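Local coordinates for NADH:ubiquinone oxidoreductase, Na translocating, F subunit (PDB 2R6H), which is a two-domain flavoprotein of the ferredoxin-reductase type that holds flavin-adenine dinucleotide (FAD), at residues I49-R55 and T78-E84; R55-I61 and A74-T78. All coordinates share one frame; numbering follows the deposited sequence. Where two conformers were deposited one is given.

In the fold
Contact 1 (49-55 with 78-84) and contact 2 (55-61 with 74-78) sit on one side of the chain, their centres about 14 Å apart. Contact 2 is nested inside the loop that contact 1 closes, and they share Arg55 and Thr78. Contact 1 joins two short antiparallel strands that follow strand 44-49 and precede strand 85-90 of the main antiparallel sheet. Most of its residues are exposed, and main-chain bonds hold it. Contact 2 joins the loops flanking helix 66-71. It has a larger buried share, and aromatic packing does more of the work. The two also touch directly, through Ile54 and Tyr59.

Contact 1 of 2, residues I49-R55 and T78-E84; sequences IPKYNIR and TCKNEEE
Tyr52-Arg55 and Thr78-Asn81 pair as a two-stranded antiparallel sheet, next to the main antiparallel sheet of the FAD-binding domain. Tyr52 with Asn81 and Ile54 with Cys79 are hydrogen-bonded pairs. Asn53 with Lys80 and Arg55 with Thr78 are non-hydrogen-bonded ones. Four main-chain bonds join the strands, such as Tyr52 N to Asn81 O at 3.1 Å.

The side chains of Tyr52, Ile54, Cys79 and Asn81 share a face. Tyr52 CG stands between its own N and carbonyl carbon (chi1 82°). This lays the ring across the Asn81 side chain, with CE1 of Tyr52 3.3 Å from CB of Asn81. Ring and amide planes are 60° apart. The Tyr52 hydroxyl lies 3.4 Å from Cys79 SG, whose sulfur sits obliquely to the ring. The Tyr52 hydroxyl is hydrogen-bonded to Ile127 O of helix 127-132.

Asn53, Lys80, Arg55 and Thr78, all exposed residues, have their side chains on the other face. There the Asn53 amide meets the aliphatic part of Lys80, ND2 of Asn53 to CD of Lys80 at 3.2 Å. Arg55 and Thr78 run side by side, Arg55 CG to Thr78 CG2 at 3.7 Å. Past the strand ends, Lys51 CE rests against Glu82 O. Asn81 also links the strand end to the residues before Tyr52: its ND2 donates to Pro50 O at 2.8 Å, from above that carbonyl's plane.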
loop_
_atom_site.group_PDB
_atom_site.type_symbol
_atom_site.label_atom_id
_atom_site.label_comp_id
_atom_site.label_asym_id
_atom_site.label_seq_id
_atom_site.Cartn_x
_atom_site.Cartn_y
_atom_site.Cartn_z
ATOM N N ILE A 49 10.559 2.691 16.240
ATOM C CA ILE A 49 10.613 1.303 16.634
ATOM C C ILE A 49 11.686 1.168 17.723
ATOM O O ILE A 49 12.859 1.496 17.491
ATOM C CB ILE A 49 10.986 0.418 15.444
ATOM C CG1 ILE A 49 9.757 0.119 14.595
ATOM C CG2 ILE A 49 11.521 -0.876 15.931
ATOM C CD1 ILE A 49 9.415 1.209 13.655
ATOM N N PRO A 50 11.298 0.673 18.913
ATOM C CA PRO A 50 12.206 0.594 20.059
ATOM C C PRO A 50 12.989 -0.713 20.065
ATOM O O PRO A 50 12.799 -1.545 19.171
ATOM C CB PRO A 50 11.227 0.584 21.218
ATOM C CG PRO A 50 10.170 -0.355 20.699
ATOM C CD PRO A 50 10.042 -0.043 19.200
ATOM N N LYS A 51 13.859 -0.889 21.058
ATOM C CA LYS A 51 14.481 -2.186 21.272
ATOM C C LYS A 51 13.357 -3.146 21.647
ATOM O O LYS A 51 12.417 -2.759 22.336
ATOM C CB LYS A 51 15.532 -2.114 22.382
ATOM C CG LYS A 51 16.732 -1.231 22.047
ATOM C CD LYS A 51 17.855 -1.288 23.113
ATOM C CE LYS A 51 18.600 -2.628 23.091
ATOM N NZ LYS A 51 19.876 -2.636 23.869
ATOM N N TYR A 52 13.434 -4.386 21.183
ATOM C CA TYR A 52 12.356 -5.322 21.435
ATOM C C TYR A 52 12.641 -6.741 20.955
ATOM O O TYR A 52 13.640 -7.021 20.298
ATOM C CB TYR A 52 11.077 -4.828 20.770
ATOM C CG TYR A 52 11.033 -5.169 19.305
ATOM C CD1 TYR A 52 11.446 -4.257 18.351
ATOM C CD2 TYR A 52 10.612 -6.420 18.875
ATOM C CE1 TYR A 52 11.425 -4.574 17.012
ATOM C CE2 TYR A 52 10.588 -6.746 17.540
ATOM C CZ TYR A 52 10.995 -5.818 16.608
ATOM O OH TYR A 52 10.980 -6.132 15.264
ATOM N N ASN A 53 11.707 -7.623 21.268
ATOM C CA ASN A 53 11.835 -9.033 20.999
ATOM C C ASN A 53 10.451 -9.547 20.667
ATOM O O ASN A 53 9.532 -9.292 21.427
ATOM C CB ASN A 53 12.295 -9.694 22.289
ATOM C CG ASN A 53 12.959 -11.025 22.062
ATOM O OD1 ASN A 53 12.517 -11.824 21.236
ATOM N ND2 ASN A 53 14.033 -11.277 22.801
ATOM N N ILE A 54 10.268 -10.257 19.555
ATOM C CA ILE A 54 8.967 -10.907 19.361
ATOM C C ILE A 54 8.808 -12.164 18.517
ATOM O O ILE A 54 9.316 -12.257 17.409
ATOM C CB ILE A 54 7.860 -9.948 18.914
ATOM C CG1 ILE A 54 6.537 -10.475 19.496
ATOM C CG2 ILE A 54 7.835 -9.833 17.398
ATOM C CD1 ILE A 54 5.304 -10.075 18.748
ATOM N N ARG A 55 8.054 -13.122 19.052
ATOM C CA ARG A 55 7.682 -14.333 18.330
ATOM C C ARG A 55 6.452 -14.101 17.437
ATOM O O ARG A 55 5.443 -13.555 17.885
ATOM C CB ARG A 55 7.389 -15.459 19.323
ATOM C CG ARG A 55 8.541 -15.797 20.255
ATOM C CD ARG A 55 8.226 -17.001 21.134
ATOM N NE ARG A 55 7.949 -16.633 22.521
ATOM C CZ ARG A 55 7.371 -17.441 23.407
ATOM N NH1 ARG A 55 6.988 -18.661 23.049
ATOM N NH2 ARG A 55 7.163 -17.027 24.649
ATOM N N THR A 78 10.937 -15.450 14.448
ATOM C CA THR A 78 11.084 -14.523 15.580
ATOM C C THR A 78 11.932 -13.334 15.139
ATOM O O THR A 78 12.634 -13.430 14.147
ATOM C CB THR A 78 11.731 -15.175 16.815
ATOM O OG1 THR A 78 12.977 -15.757 16.443
ATOM C CG2 THR A 78 10.842 -16.234 17.405
ATOM N N CYS A 79 11.855 -12.220 15.858
ATOM C CA CYS A 79 12.626 -11.026 15.495
ATOM C C CYS A 79 13.116 -10.215 16.701
ATOM O O CYS A 79 12.321 -9.776 17.526
ATOM C CB CYS A 79 11.823 -10.124 14.549
ATOM S SG CYS A 79 12.752 -8.699 13.903
ATOM N N LYS A 80 14.430 -10.019 16.776
ATOM C CA LYS A 80 15.059 -9.239 17.837
ATOM C C LYS A 80 15.618 -7.918 17.285
ATOM O O LYS A 80 16.416 -7.910 16.354
ATOM C CB LYS A 80 16.189 -10.061 18.457
ATOM C CG LYS A 80 16.830 -9.460 19.689
ATOM C CD LYS A 80 16.436 -10.218 20.952
ATOM C CE LYS A 80 16.879 -9.493 22.232
ATOM N NZ LYS A 80 18.371 -9.480 22.434
ATOM N N ASN A 81 15.198 -6.793 17.843
ATOM C CA ASN A 81 15.803 -5.520 17.462
ATOM C C ASN A 81 16.636 -4.981 18.605
ATOM O O ASN A 81 16.129 -4.806 19.702
ATOM C CB ASN A 81 14.731 -4.501 17.081
ATOM C CG ASN A 81 15.311 -3.139 16.756
ATOM O OD1 ASN A 81 16.394 -3.031 16.181
ATOM N ND2 ASN A 81 14.590 -2.089 17.128
ATOM N N GLU A 82 17.911 -4.711 18.360
ATOM C CA GLU A 82 18.785 -4.310 19.457
ATOM C C GLU A 82 19.202 -2.850 19.410
ATOM O O GLU A 82 20.101 -2.440 20.134
ATOM C CB GLU A 82 20.021 -5.204 19.528
ATOM C CG GLU A 82 19.700 -6.686 19.683
ATOM C CD GLU A 82 20.949 -7.565 19.693
ATOM O OE1 GLU A 82 21.647 -7.592 20.738
ATOM O OE2 GLU A 82 21.217 -8.237 18.666
ATOM N N GLU A 83 18.543 -2.062 18.572
ATOM C CA GLU A 83 18.829 -0.637 18.530
ATOM C C GLU A 83 17.647 0.184 18.011
ATOM O O GLU A 83 17.102 -0.091 16.941
ATOM C CB GLU A 83 20.091 -0.381 17.702
ATOM C CG GLU A 83 20.813 0.927 18.026
ATOM C CD GLU A 83 21.674 1.425 16.866
ATOM O OE1 GLU A 83 21.626 0.786 15.788
ATOM O OE2 GLU A 83 22.387 2.448 17.035
ATOM N N GLU A 84 17.254 1.191 18.784
ATOM C CA GLU A 84 16.141 2.057 18.413
ATOM C C GLU A 84 16.307 2.578 17.002
ATOM O O GLU A 84 17.415 2.886 16.577
ATOM C CB GLU A 84 15.996 3.213 19.400
ATOM C CG GLU A 84 15.237 2.827 20.657
ATOM C CD GLU A 84 15.594 3.691 21.866
ATOM O OE1 GLU A 84 15.447 4.936 21.779
ATOM O OE2 GLU A 84 16.016 3.119 22.903
#

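Contact 2 of 2, residues R55-I61 and A74-T78; sequences RYADYDI and AWSLT
Leu77 CG is anti to its carbonyl carbon (chi1 -73°), which carries CD1 along the Tyr56 ring to CE1 of Tyr56. The two side chains run alongside each other, pointing the same way. Leu77 CB lies over one face of the Tyr56 ring, 3.7 Å from the centroid of that ring, in a CH-pi contact. The opposite face of the Tyr56 ring takes CE2 of Tyr59, near its centre. The phenol ring lies between Leu77 CB and Tyr59 CE2. The Tyr56 hydroxyl is hydrogen-bonded to Ser130 OG, while the Tyr59 hydroxyl is hydrogen-bonded to Ser130 O.

The backbone fixes the same pair. Tyr56 N donates to Leu77 O at 3.0 Å in a nearly straight bond. A water bridges the next step, accepting from Ala57 N at 3.3 Å and donating to Trp75 O at 2.8 Å.

The six-membered ring of Trp75 turns back toward segment 55-61. Tyr56 O sits at the ring edge, 3.4 Å from Trp75 CE3. The same carbonyl accepts Tyr59 N in the short 3-10 turn. Farther along, Ile61 CG1 packs on Trp75 CH2 at 3.6 Å, and the two side chains cross at a slant. Trp75 NE1 is hydrogen-bonded to Asp70 OD2 of helix 66-71, and the indole also meets the Trp69 ring.

The Tyr56 side chain is about 7 Å from the bound FAD. The 3-10 turn of 56-58 and residues 74-78 close the base of the helix-containing connection between antiparallel strands 52-55 and 78-81, near the FAD in a domain of the ferredoxin-reductase type.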
loop_
_atom_site.group_PDB
_atom_site.type_symbol
_atom_site.label_atom_id
_atom_site.label_comp_id
_atom_site.label_asym_id
_atom_site.label_seq_id
_atom_site.Cartn_x
_atom_site.Cartn_y
_atom_site.Cartn_z
ATOM N N ARG A 55 8.054 -13.122 19.052
ATOM C CA ARG A 55 7.682 -14.333 18.330
ATOM C C ARG A 55 6.452 -14.101 17.437
ATOM O O ARG A 55 5.443 -13.555 17.885
ATOM C CB ARG A 55 7.389 -15.459 19.323
ATOM C CG ARG A 55 8.541 -15.797 20.255
ATOM C CD ARG A 55 8.226 -17.001 21.134
ATOM N NE ARG A 55 7.949 -16.633 22.521
ATOM C CZ ARG A 55 7.371 -17.441 23.407
ATOM N NH1 ARG A 55 6.988 -18.661 23.049
ATOM N NH2 ARG A 55 7.163 -17.027 24.649
ATOM N N TYR A 56 6.532 -14.533 16.182
ATOM C CA TYR A 56 5.418 -14.422 15.240
ATOM C C TYR A 56 4.181 -15.228 15.684
ATOM O O TYR A 56 3.086 -15.034 15.163
ATOM C CB TYR A 56 5.854 -14.885 13.851
ATOM C CG TYR A 56 6.481 -13.808 12.996
ATOM C CD1 TYR A 56 6.293 -13.797 11.627
ATOM C CD2 TYR A 56 7.262 -12.806 13.561
ATOM C CE1 TYR A 56 6.876 -12.819 10.840
ATOM C CE2 TYR A 56 7.842 -11.820 12.786
ATOM C CZ TYR A 56 7.649 -11.830 11.427
ATOM O OH TYR A 56 8.213 -10.859 10.637
ATOM N N ALA A 57 4.358 -16.144 16.627
ATOM C CA ALA A 57 3.245 -16.963 17.075
ATOM C C ALA A 57 2.293 -16.125 17.918
ATOM O O ALA A 57 1.235 -16.595 18.340
ATOM C CB ALA A 57 3.748 -18.154 17.861
ATOM N N ASP A 58 2.675 -14.875 18.148
ATOM C CA ASP A 58 1.918 -13.981 19.002
ATOM C C ASP A 58 0.998 -13.099 18.189
ATOM O O ASP A 58 0.295 -12.256 18.735
ATOM C CB ASP A 58 2.876 -13.087 19.784
ATOM C CG ASP A 58 3.589 -13.830 20.908
ATOM O OD1 ASP A 58 4.800 -13.525 21.151
ATOM O OD2 ASP A 58 2.924 -14.706 21.532
ATOM N N TYR A 59 1.016 -13.270 16.878
ATOM C CA TYR A 59 0.318 -12.342 16.002
ATOM C C TYR A 59 -1.168 -12.664 15.920
ATOM O O TYR A 59 -1.561 -13.809 16.066
ATOM C CB TYR A 59 0.930 -12.378 14.613
ATOM C CG TYR A 59 2.251 -11.665 14.469
ATOM C CD1 TYR A 59 2.617 -10.649 15.336
ATOM C CD2 TYR A 59 3.110 -11.981 13.424
ATOM C CE1 TYR A 59 3.826 -9.975 15.178
ATOM C CE2 TYR A 59 4.314 -11.327 13.255
ATOM C CZ TYR A 59 4.677 -10.320 14.131
ATOM O OH TYR A 59 5.890 -9.676 13.953
ATOM N N ASP A 60 -1.993 -11.650 15.691
ATOM C CA ASP A 60 -3.427 -11.862 15.543
ATOM C C ASP A 60 -3.800 -11.826 14.070
ATOM O O ASP A 60 -3.795 -10.764 13.451
ATOM C CB ASP A 60 -4.219 -10.792 16.299
ATOM C CG ASP A 60 -5.670 -11.194 16.539
ATOM O OD1 ASP A 60 -6.111 -12.202 15.951
ATOM O OD2 ASP A 60 -6.369 -10.510 17.323
ATOM N N ILE A 61 -4.122 -12.994 13.519
ATOM C CA ILE A 61 -4.516 -13.129 12.116
ATOM C C ILE A 61 -5.884 -13.808 11.959
ATOM O O ILE A 61 -6.103 -14.887 12.497
ATOM C CB ILE A 61 -3.475 -13.972 11.334
ATOM C CG1 ILE A 61 -2.058 -13.476 11.618
ATOM C CG2 ILE A 61 -3.780 -13.949 9.824
ATOM C CD1 ILE A 61 -1.753 -12.184 10.911
ATOM N N ALA A 74 5.246 -19.434 8.913
ATOM C CA ALA A 74 5.638 -18.087 9.269
ATOM C C ALA A 74 5.519 -17.928 10.776
ATOM O O ALA A 74 6.143 -17.047 11.363
ATOM C CB ALA A 74 4.767 -17.086 8.554
ATOM N N TRP A 75 4.723 -18.789 11.402
ATOM C CA TRP A 75 4.493 -18.715 12.832
ATOM C C TRP A 75 5.744 -19.086 13.590
ATOM O O TRP A 75 5.814 -18.894 14.808
ATOM C CB TRP A 75 3.427 -19.692 13.246
ATOM C CG TRP A 75 2.163 -19.523 12.537
ATOM C CD1 TRP A 75 1.626 -20.370 11.615
ATOM C CD2 TRP A 75 1.228 -18.454 12.696
ATOM N NE1 TRP A 75 0.420 -19.889 11.188
ATOM C CE2 TRP A 75 0.151 -18.707 11.840
ATOM C CE3 TRP A 75 1.199 -17.303 13.483
ATOM C CZ2 TRP A 75 -0.940 -17.859 11.737
ATOM C CZ3 TRP A 75 0.114 -16.464 13.387
ATOM C CH2 TRP A 75 -0.938 -16.742 12.523
ATOM N N SER A 76 6.728 -19.639 12.883
ATOM C CA SER A 76 7.959 -20.043 13.526
ATOM C C SER A 76 9.005 -18.944 13.540
ATOM O O SER A 76 10.019 -19.062 14.234
ATOM C CB SER A 76 8.503 -21.291 12.877
ATOM O OG SER A 76 8.015 -22.417 13.565
ATOM N N LEU A 77 8.765 -17.868 12.792
ATOM C CA LEU A 77 9.689 -16.733 12.781
ATOM C C LEU A 77 9.778 -16.032 14.144
ATOM O O LEU A 77 8.824 -16.054 14.921
ATOM C CB LEU A 77 9.273 -15.743 11.697
ATOM C CG LEU A 77 9.577 -16.272 10.293
ATOM C CD1 LEU A 77 8.818 -15.492 9.239
ATOM C CD2 LEU A 77 11.079 -16.247 10.011
ATOM N N THR A 78 10.937 -15.450 14.448
ATOM C CA THR A 78 11.084 -14.523 15.580
ATOM C C THR A 78 11.932 -13.334 15.139
ATOM O O THR A 78 12.634 -13.430 14.147
ATOM C CB THR A 78 11.731 -15.175 16.815
ATOM O OG1 THR A 78 12.977 -15.757 16.443
ATOM C CG2 THR A 78 10.842 -16.234 17.405
HETATM O O HOH W 1 7.381 -17.403 16.529
#